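Local atomic coordinates of inactivation-no-after-potential D protein (Drosophila melanogaster, PDB entry 5F67), a protein that binds the C-terminal tail of the TRP channel through its third PDZ domain and probably scaffolds signalling proteins of fly photoreceptors. Residues V67-D79 with L92-T106. Numbering follows the deposited sequence.
Sequences VKVGDMLLAVNQD and LLKRAEGVVTMILLT
V67 lays CG2 against L104 CD1 at 3.7 Å in the loop leading into strand 72-76 of the PDZ domain; that strand runs antiparallel to strand 99-105 (155° between axes). At D71, T106 OG1 donates to OD1 at 2.6 Å from above the carboxylate plane, while K68 N and a salt bridge from R25 engage OD2. With an alanine here, T106 OG1 and K68 N would probably each lose a carboxylate acceptor and R25 its charged mate. M72 and L105 exchange backbone bonds as a hydrogen-bonded pair. L73 meets L104 CD2 through CD1 (3.8 Å) and L93 CD1, tip to tip, through CD2 (4.0 Å), its CG set anti to the backbone N (chi1 176°) beside the carbonyl carbon. A classic beta bulge follows: L74 N donates to I103 O at 2.8 Å, yet A75 O receives I103 N. V76 packs CG2 on L93 CD2 at 3.7 Å, joining the sheet to helix 86-95, whose L93 also touches the bound peptide. N77 N donates to T101 O, and its side chain returns the bond: OD1 accepts T101 N at 2.9 Å, nearly straight (171°), and ND2 donates to a water bridging to E97 O and V99 O.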
ATOM      1  N   VAL A  67      -0.017  -8.242   1.223  1.00 14.60           N
ATOM      2  CA  VAL A  67       0.687  -6.976   1.452  1.00 14.25           C
ATOM      3  C   VAL A  67       1.477  -7.150   2.748  1.00 13.75           C
ATOM      4  O   VAL A  67       0.950  -7.721   3.713  1.00 16.19           O
ATOM      5  CB  VAL A  67      -0.309  -5.816   1.610  1.00 11.86           C
ATOM      6  CG1 VAL A  67       0.420  -4.486   1.890  1.00 13.01           C
ATOM      7  CG2 VAL A  67      -1.193  -5.713   0.364  1.00 14.12           C
ATOM      8  N   LYS A  68       2.733  -6.693   2.773  1.00 12.81           N
ATOM      9  CA  LYS A  68       3.550  -6.805   3.980  1.00 15.79           C
ATOM     10  C   LYS A  68       3.977  -5.436   4.473  1.00 17.91           C
ATOM     11  O   LYS A  68       4.230  -4.529   3.666  1.00 16.36           O
ATOM     12  CB  LYS A  68       4.816  -7.632   3.720  1.00 15.13           C
ATOM     13  CG  LYS A  68       4.555  -9.013   3.160  1.00 21.44           C
ATOM     14  CD  LYS A  68       3.588  -9.798   4.029  1.00 39.60           C
ATOM     15  CE  LYS A  68       3.348 -11.185   3.439  1.00 64.34           C
ATOM     16  NZ  LYS A  68       2.120 -11.826   3.983  1.00 71.21           N
ATOM     17  N   VAL A  69       4.052  -5.288   5.795  1.00 15.07           N
ATOM     18  CA  VAL A  69       4.630  -4.082   6.384  1.00 13.21           C
ATOM     19  C   VAL A  69       6.058  -3.943   5.873  1.00 15.31           C
ATOM     20  O   VAL A  69       6.817  -4.921   5.854  1.00 17.19           O
ATOM     21  CB  VAL A  69       4.613  -4.131   7.930  1.00 18.21           C
ATOM     22  CG1 VAL A  69       5.348  -2.933   8.526  1.00 17.30           C
ATOM     23  CG2 VAL A  69       3.168  -4.186   8.448  1.00 18.75           C
ATOM     24  N   GLY A  70       6.418  -2.732   5.446  1.00 15.69           N
ATOM     25  CA  GLY A  70       7.744  -2.481   4.904  1.00 15.19           C
ATOM     26  C   GLY A  70       7.786  -2.481   3.382  1.00 17.92           C
ATOM     27  O   GLY A  70       8.770  -2.025   2.795  1.00 18.08           O
ATOM     28  N   ASP A  71       6.739  -3.000   2.735  1.00 15.23           N
ATOM     29  CA  ASP A  71       6.709  -3.028   1.265  1.00 14.01           C
ATOM     30  C   ASP A  71       6.722  -1.608   0.716  1.00 12.58           C
ATOM     31  O   ASP A  71       6.080  -0.719   1.290  1.00 13.51           O
ATOM     32  CB  ASP A  71       5.437  -3.701   0.750  1.00 16.35           C
ATOM     33  CG  ASP A  71       5.487  -5.210   0.826  1.00 20.18           C
ATOM     34  OD1 ASP A  71       6.551  -5.770   1.179  1.00 20.31           O
ATOM     35  OD2 ASP A  71       4.445  -5.840   0.510  1.00 15.27           O
ATOM     36  N   MET A  72       7.431  -1.382  -0.387  1.00 11.87           N
ATOM     37  CA  MET A  72       7.376  -0.064  -1.031  1.00 10.03           C
ATOM     38  C   MET A  72       6.183  -0.033  -1.974  1.00 16.04           C
ATOM     39  O   MET A  72       5.973  -0.972  -2.736  1.00 14.10           O
ATOM     40  CB  MET A  72       8.658   0.203  -1.819  1.00 11.26           C
ATOM     41  CG  MET A  72       8.811   1.635  -2.334  1.00 14.21           C
ATOM     42  SD  MET A  72      10.327   1.788  -3.318  1.00 23.09           S
ATOM     43  CE  MET A  72      10.348   3.575  -3.562  1.00 30.84           C
ATOM     44  N   LEU A  73       5.397   1.037  -1.909  1.00 10.77           N
ATOM     45  CA  LEU A  73       4.213   1.196  -2.751  1.00  9.97           C
ATOM     46  C   LEU A  73       4.588   1.981  -4.002  1.00 14.94           C
ATOM     47  O   LEU A  73       4.964   3.165  -3.918  1.00 14.86           O
ATOM     48  CB  LEU A  73       3.110   1.932  -1.969  1.00 10.86           C
ATOM     49  CG  LEU A  73       1.852   2.241  -2.778  1.00 10.81           C
ATOM     50  CD1 LEU A  73       1.139   0.961  -3.202  1.00 14.64           C
ATOM     51  CD2 LEU A  73       0.911   3.141  -1.972  1.00 12.35           C
ATOM     52  N   LEU A  74       4.504   1.320  -5.157  1.00 12.54           N
ATOM     53  CA  LEU A  74       5.018   1.889  -6.401  1.00 12.95           C
ATOM     54  C   LEU A  74       3.924   2.418  -7.337  1.00 11.12           C
ATOM     55  O   LEU A  74       4.179   3.310  -8.147  1.00 12.81           O
ATOM     56  CB  LEU A  74       5.883   0.855  -7.125  1.00 10.25           C
ATOM     57  CG  LEU A  74       7.050   0.338  -6.275  1.00 13.94           C
ATOM     58  CD1 LEU A  74       7.727  -0.848  -6.953  1.00 17.87           C
ATOM     59  CD2 LEU A  74       8.057   1.438  -6.047  1.00 21.08           C
ATOM     60  N   ALA A  75       2.715   1.880  -7.227  1.00 10.92           N
ATOM     61  CA  ALA A  75       1.576   2.420  -7.978  1.00 10.37           C
ATOM     62  C   ALA A  75       0.253   2.083  -7.315  1.00 12.31           C
ATOM     63  O   ALA A  75       0.136   1.066  -6.631  1.00 13.29           O
ATOM     64  CB  ALA A  75       1.584   1.901  -9.407  1.00 14.92           C
ATOM     65  N   VAL A  76      -0.738   2.944  -7.533  1.00 11.99           N
ATOM     66  CA  VAL A  76      -2.115   2.682  -7.116  1.00 13.65           C
ATOM     67  C   VAL A  76      -2.962   2.789  -8.374  1.00 14.42           C
ATOM     68  O   VAL A  76      -3.069   3.878  -8.950  1.00 12.45           O
ATOM     69  CB  VAL A  76      -2.589   3.716  -6.096  1.00 10.87           C
ATOM     70  CG1 VAL A  76      -4.063   3.463  -5.720  1.00 12.88           C
ATOM     71  CG2 VAL A  76      -1.706   3.663  -4.856  1.00 14.73           C
ATOM     72  N   ASN A  77      -3.563   1.674  -8.792  1.00 10.36           N
ATOM     73  CA  ASN A  77      -4.225   1.611 -10.096  1.00 12.47           C
ATOM     74  C   ASN A  77      -3.269   2.129 -11.164  1.00 17.39           C
ATOM     75  O   ASN A  77      -2.126   1.676 -11.214  1.00 16.75           O
ATOM     76  CB  ASN A  77      -5.578   2.341 -10.096  1.00 13.33           C
ATOM     77  CG  ASN A  77      -6.624   1.619  -9.256  1.00 15.03           C
ATOM     78  OD1 ASN A  77      -6.602   0.393  -9.137  1.00 16.51           O
ATOM     79  ND2 ASN A  77      -7.543   2.376  -8.662  1.00 16.22           N
ATOM     80  N   GLN A  78      -3.694   3.082 -11.990  1.00 14.53           N
ATOM     81  CA  GLN A  78      -2.801   3.580 -13.044  1.00 17.82           C
ATOM     82  C   GLN A  78      -1.961   4.789 -12.626  1.00 22.01           C
ATOM     83  O   GLN A  78      -1.253   5.369 -13.451  1.00 21.86           O
ATOM     84  CB  GLN A  78      -3.588   3.892 -14.322  1.00 27.72           C
ATOM     85  CG  GLN A  78      -3.889   2.664 -15.179  1.00 35.38           C
ATOM     86  CD  GLN A  78      -2.645   2.123 -15.877  1.00 47.19           C
ATOM     87  OE1 GLN A  78      -2.115   2.745 -16.804  1.00 45.87           O
ATOM     88  NE2 GLN A  78      -2.171   0.965 -15.427  1.00 42.36           N
ATOM     89  N   ASP A  79      -2.037   5.172 -11.356  1.00 18.40           N
ATOM     90  CA  ASP A  79      -1.231   6.294 -10.862  1.00 15.10           C
ATOM     91  C   ASP A  79       0.082   5.839 -10.214  1.00 16.64           C
ATOM     92  O   ASP A  79       0.083   5.170  -9.179  1.00 17.59           O
ATOM     93  CB  ASP A  79      -2.039   7.142  -9.883  1.00 14.43           C
ATOM     94  CG  ASP A  79      -3.227   7.821 -10.545  1.00 33.71           C
ATOM     95  OD1 ASP A  79      -3.014   8.811 -11.279  1.00 31.06           O
ATOM     96  OD2 ASP A  79      -4.375   7.370 -10.326  1.00 34.28           O
ATOM     97  N   LEU A  92      -4.641   9.141  -3.142  1.00 14.14           N
ATOM     98  CA  LEU A  92      -4.947   8.122  -4.139  1.00 11.82           C
ATOM     99  C   LEU A  92      -5.577   6.908  -3.475  1.00 10.15           C
ATOM    100  O   LEU A  92      -6.551   6.352  -3.979  1.00 13.47           O
ATOM    101  CB  LEU A  92      -3.673   7.710  -4.886  1.00 10.25           C
ATOM    102  CG  LEU A  92      -3.067   8.761  -5.827  1.00 15.75           C
ATOM    103  CD1 LEU A  92      -1.647   8.362  -6.232  1.00 18.65           C
ATOM    104  CD2 LEU A  92      -3.931   8.931  -7.068  1.00 19.95           C
ATOM    105  N   LEU A  93      -5.028   6.494  -2.338  1.00 12.08           N
ATOM    106  CA  LEU A  93      -5.549   5.308  -1.653  1.00 12.94           C
ATOM    107  C   LEU A  93      -6.956   5.542  -1.121  1.00 17.23           C
ATOM    108  O   LEU A  93      -7.820   4.665  -1.224  1.00 14.22           O
ATOM    109  CB  LEU A  93      -4.603   4.873  -0.528  1.00 10.23           C
ATOM    110  CG  LEU A  93      -3.262   4.343  -1.026  1.00 12.95           C
ATOM    111  CD1 LEU A  93      -2.262   4.346   0.119  1.00 12.94           C
ATOM    112  CD2 LEU A  93      -3.451   2.939  -1.623  1.00 13.51           C
ATOM    113  N   LYS A  94      -7.204   6.735  -0.585  1.00 10.23           N
ATOM    114  CA  LYS A  94      -8.523   7.058  -0.048  1.00 10.41           C
ATOM    115  C   LYS A  94      -9.594   7.158  -1.126  1.00 17.04           C
ATOM    116  O   LYS A  94     -10.721   6.721  -0.915  1.00 17.82           O
ATOM    117  CB  LYS A  94      -8.467   8.357   0.754  1.00 15.00           C
ATOM    118  CG  LYS A  94      -7.623   8.246   2.005  1.00 23.76           C
ATOM    119  CD  LYS A  94      -7.349   9.624   2.602  1.00 38.06           C
ATOM    120  CE  LYS A  94      -8.514  10.114   3.442  1.00 55.21           C
ATOM    121  NZ  LYS A  94      -8.318   9.818   4.889  1.00 58.77           N
ATOM    122  N   ARG A  95      -9.241   7.710  -2.284  1.00 12.66           N
ATOM    123  CA  ARG A  95     -10.232   7.921  -3.349  1.00 15.42           C
ATOM    124  C   ARG A  95     -10.588   6.663  -4.133  1.00 17.75           C
ATOM    125  O   ARG A  95     -11.680   6.570  -4.693  1.00 18.16           O
ATOM    126  CB  ARG A  95      -9.764   9.001  -4.326  1.00 27.11           C
ATOM    127  CG  ARG A  95      -9.720  10.387  -3.700  1.00 37.28           C
ATOM    128  CD  ARG A  95      -9.589  11.474  -4.755  1.00 32.91           C
ATOM    129  NE  ARG A  95      -8.360  11.324  -5.523  1.00 26.80           N
ATOM    130  CZ  ARG A  95      -7.184  11.815  -5.145  1.00 28.96           C
ATOM    131  NH1 ARG A  95      -7.080  12.493  -4.005  1.00 24.90           N
ATOM    132  NH2 ARG A  95      -6.115  11.633  -5.907  1.00 24.58           N
ATOM    133  N   ALA A  96      -9.667   5.708  -4.184  1.00 15.82           N
ATOM    134  CA  ALA A  96      -9.870   4.486  -4.961  1.00 17.23           C
ATOM    135  C   ALA A  96     -11.025   3.670  -4.402  1.00 23.41           C
ATOM    136  O   ALA A  96     -11.173   3.551  -3.184  1.00 19.03           O
ATOM    137  CB  ALA A  96      -8.584   3.656  -4.981  1.00 19.49           C
ATOM    138  N   GLU A  97     -11.852   3.114  -5.290  1.00 16.39           N
ATOM    139  CA  GLU A  97     -13.002   2.321  -4.868  1.00 17.07           C
ATOM    140  C   GLU A  97     -12.915   0.953  -5.508  1.00 15.12           C
ATOM    141  O   GLU A  97     -12.239   0.783  -6.519  1.00 17.35           O
ATOM    142  CB  GLU A  97     -14.311   2.960  -5.338  1.00 28.21           C
ATOM    143  CG  GLU A  97     -14.525   4.415  -4.939  1.00 37.29           C
ATOM    144  CD  GLU A  97     -15.683   5.047  -5.704  1.00 66.60           C
ATOM    145  OE1 GLU A  97     -15.682   6.282  -5.890  1.00 76.99           O
ATOM    146  OE2 GLU A  97     -16.595   4.303  -6.127  1.00 70.85           O
ATOM    147  N   GLY A  98     -13.614  -0.015  -4.926  1.00 13.83           N
ATOM    148  CA  GLY A  98     -13.697  -1.339  -5.510  1.00 14.24           C
ATOM    149  C   GLY A  98     -12.387  -2.081  -5.376  1.00 16.63           C
ATOM    150  O   GLY A  98     -11.698  -1.961  -4.353  1.00 15.10           O
ATOM    151  N   VAL A  99     -12.032  -2.837  -6.410  1.00 10.46           N
ATOM    152  CA  VAL A  99     -10.736  -3.515  -6.438  1.00  9.34           C
ATOM    153  C   VAL A  99      -9.615  -2.541  -6.782  1.00  9.56           C
ATOM    154  O   VAL A  99      -9.587  -1.959  -7.870  1.00 16.54           O
ATOM    155  CB  VAL A  99     -10.733  -4.669  -7.434  1.00 12.36           C
ATOM    156  CG1 VAL A  99      -9.367  -5.369  -7.445  1.00 12.75           C
ATOM    157  CG2 VAL A  99     -11.814  -5.670  -7.052  1.00 14.76           C
ATOM    158  N   VAL A 100      -8.678  -2.396  -5.849  1.00  9.26           N
ATOM    159  CA  VAL A 100      -7.596  -1.435  -5.991  1.00  9.94           C
ATOM    160  C   VAL A 100      -6.331  -2.199  -6.331  1.00 14.42           C
ATOM    161  O   VAL A 100      -5.938  -3.123  -5.612  1.00 14.11           O
ATOM    162  CB  VAL A 100      -7.395  -0.621  -4.696  1.00 10.76           C
ATOM    163  CG1 VAL A 100      -6.306   0.451  -4.895  1.00 12.83           C
ATOM    164  CG2 VAL A 100      -8.711   0.028  -4.263  1.00 11.75           C
ATOM    165  N   THR A 101      -5.724  -1.834  -7.455  1.00 10.96           N
ATOM    166  CA  THR A 101      -4.514  -2.481  -7.928  1.00 10.21           C
ATOM    167  C   THR A 101      -3.343  -1.761  -7.278  1.00 19.14           C
ATOM    168  O   THR A 101      -3.237  -0.533  -7.363  1.00 19.82           O
ATOM    169  CB  THR A 101      -4.370  -2.322  -9.442  1.00 13.16           C
ATOM    170  OG1 THR A 101      -5.527  -2.853 -10.098  1.00 15.92           O
ATOM    171  CG2 THR A 101      -3.109  -3.047  -9.947  1.00 20.01           C
ATOM    172  N   MET A 102      -2.466  -2.505  -6.616  1.00 11.82           N
ATOM    173  CA  MET A 102      -1.271  -1.883  -6.071  1.00  8.93           C
ATOM    174  C   MET A 102      -0.040  -2.632  -6.559  1.00 11.31           C
ATOM    175  O   MET A 102      -0.047  -3.859  -6.639  1.00 13.52           O
ATOM    176  CB  MET A 102      -1.315  -1.894  -4.544  1.00 14.26           C
ATOM    177  CG  MET A 102      -2.434  -1.023  -3.970  1.00 17.78           C
ATOM    178  SD  MET A 102      -2.348  -0.912  -2.173  1.00 24.52           S
ATOM    179  CE  MET A 102      -2.974  -2.521  -1.688  1.00 23.26           C
ATOM    180  N   ILE A 103       1.009  -1.888  -6.890  1.00  9.76           N
ATOM    181  CA  ILE A 103       2.271  -2.518  -7.224  1.00  9.11           C
ATOM    182  C   ILE A 103       3.145  -2.327  -6.010  1.00 13.97           C
ATOM    183  O   ILE A 103       3.345  -1.198  -5.541  1.00 13.85           O
ATOM    184  CB  ILE A 103       2.946  -1.871  -8.442  1.00  8.99           C
ATOM    185  CG1 ILE A 103       2.086  -2.103  -9.692  1.00 12.36           C
ATOM    186  CG2 ILE A 103       4.320  -2.484  -8.662  1.00 10.18           C
ATOM    187  CD1 ILE A 103       2.642  -1.455 -10.946  1.00 15.17           C
ATOM    188  N   LEU A 104       3.654  -3.439  -5.493  1.00 11.67           N
ATOM    189  CA  LEU A 104       4.397  -3.438  -4.241  1.00 12.29           C
ATOM    190  C   LEU A 104       5.750  -4.097  -4.419  1.00 17.21           C
ATOM    191  O   LEU A 104       5.896  -5.020  -5.210  1.00 14.03           O
ATOM    192  CB  LEU A 104       3.615  -4.212  -3.178  1.00 10.82           C
ATOM    193  CG  LEU A 104       2.283  -3.619  -2.716  1.00 17.78           C
ATOM    194  CD1 LEU A 104       1.498  -4.649  -1.900  1.00 17.74           C
ATOM    195  CD2 LEU A 104       2.502  -2.335  -1.911  1.00 17.65           C
ATOM    196  N   LEU A 105       6.735  -3.646  -3.652  1.00 11.43           N
ATOM    197  CA  LEU A 105       8.061  -4.260  -3.689  1.00 15.79           C
ATOM    198  C   LEU A 105       8.475  -4.647  -2.275  1.00 19.22           C
ATOM    199  O   LEU A 105       8.602  -3.786  -1.393  1.00 16.35           O
ATOM    200  CB  LEU A 105       9.090  -3.289  -4.280  1.00 12.81           C
ATOM    201  CG  LEU A 105      10.548  -3.770  -4.262  1.00 12.87           C
ATOM    202  CD1 LEU A 105      10.759  -4.961  -5.200  1.00 15.04           C
ATOM    203  CD2 LEU A 105      11.475  -2.637  -4.645  1.00 15.69           C
ATOM    204  N   THR A 106       8.659  -5.942  -2.044  1.00 14.82           N
ATOM    205  CA  THR A 106       9.131  -6.404  -0.742  1.00 18.03           C
ATOM    206  C   THR A 106      10.646  -6.403  -0.789  1.00 18.79           C
ATOM    207  O   THR A 106      11.243  -6.972  -1.709  1.00 21.26           O
ATOM    208  CB  THR A 106       8.617  -7.830  -0.415  1.00 22.44           C
ATOM    209  OG1 THR A 106       7.191  -7.809  -0.303  1.00 17.72           O
ATOM    210  CG2 THR A 106       9.194  -8.323   0.906  1.00 23.73           C
TER
HETATM  211  O   HOH W   1     -10.093   0.975  -7.788  1.00 20.12           O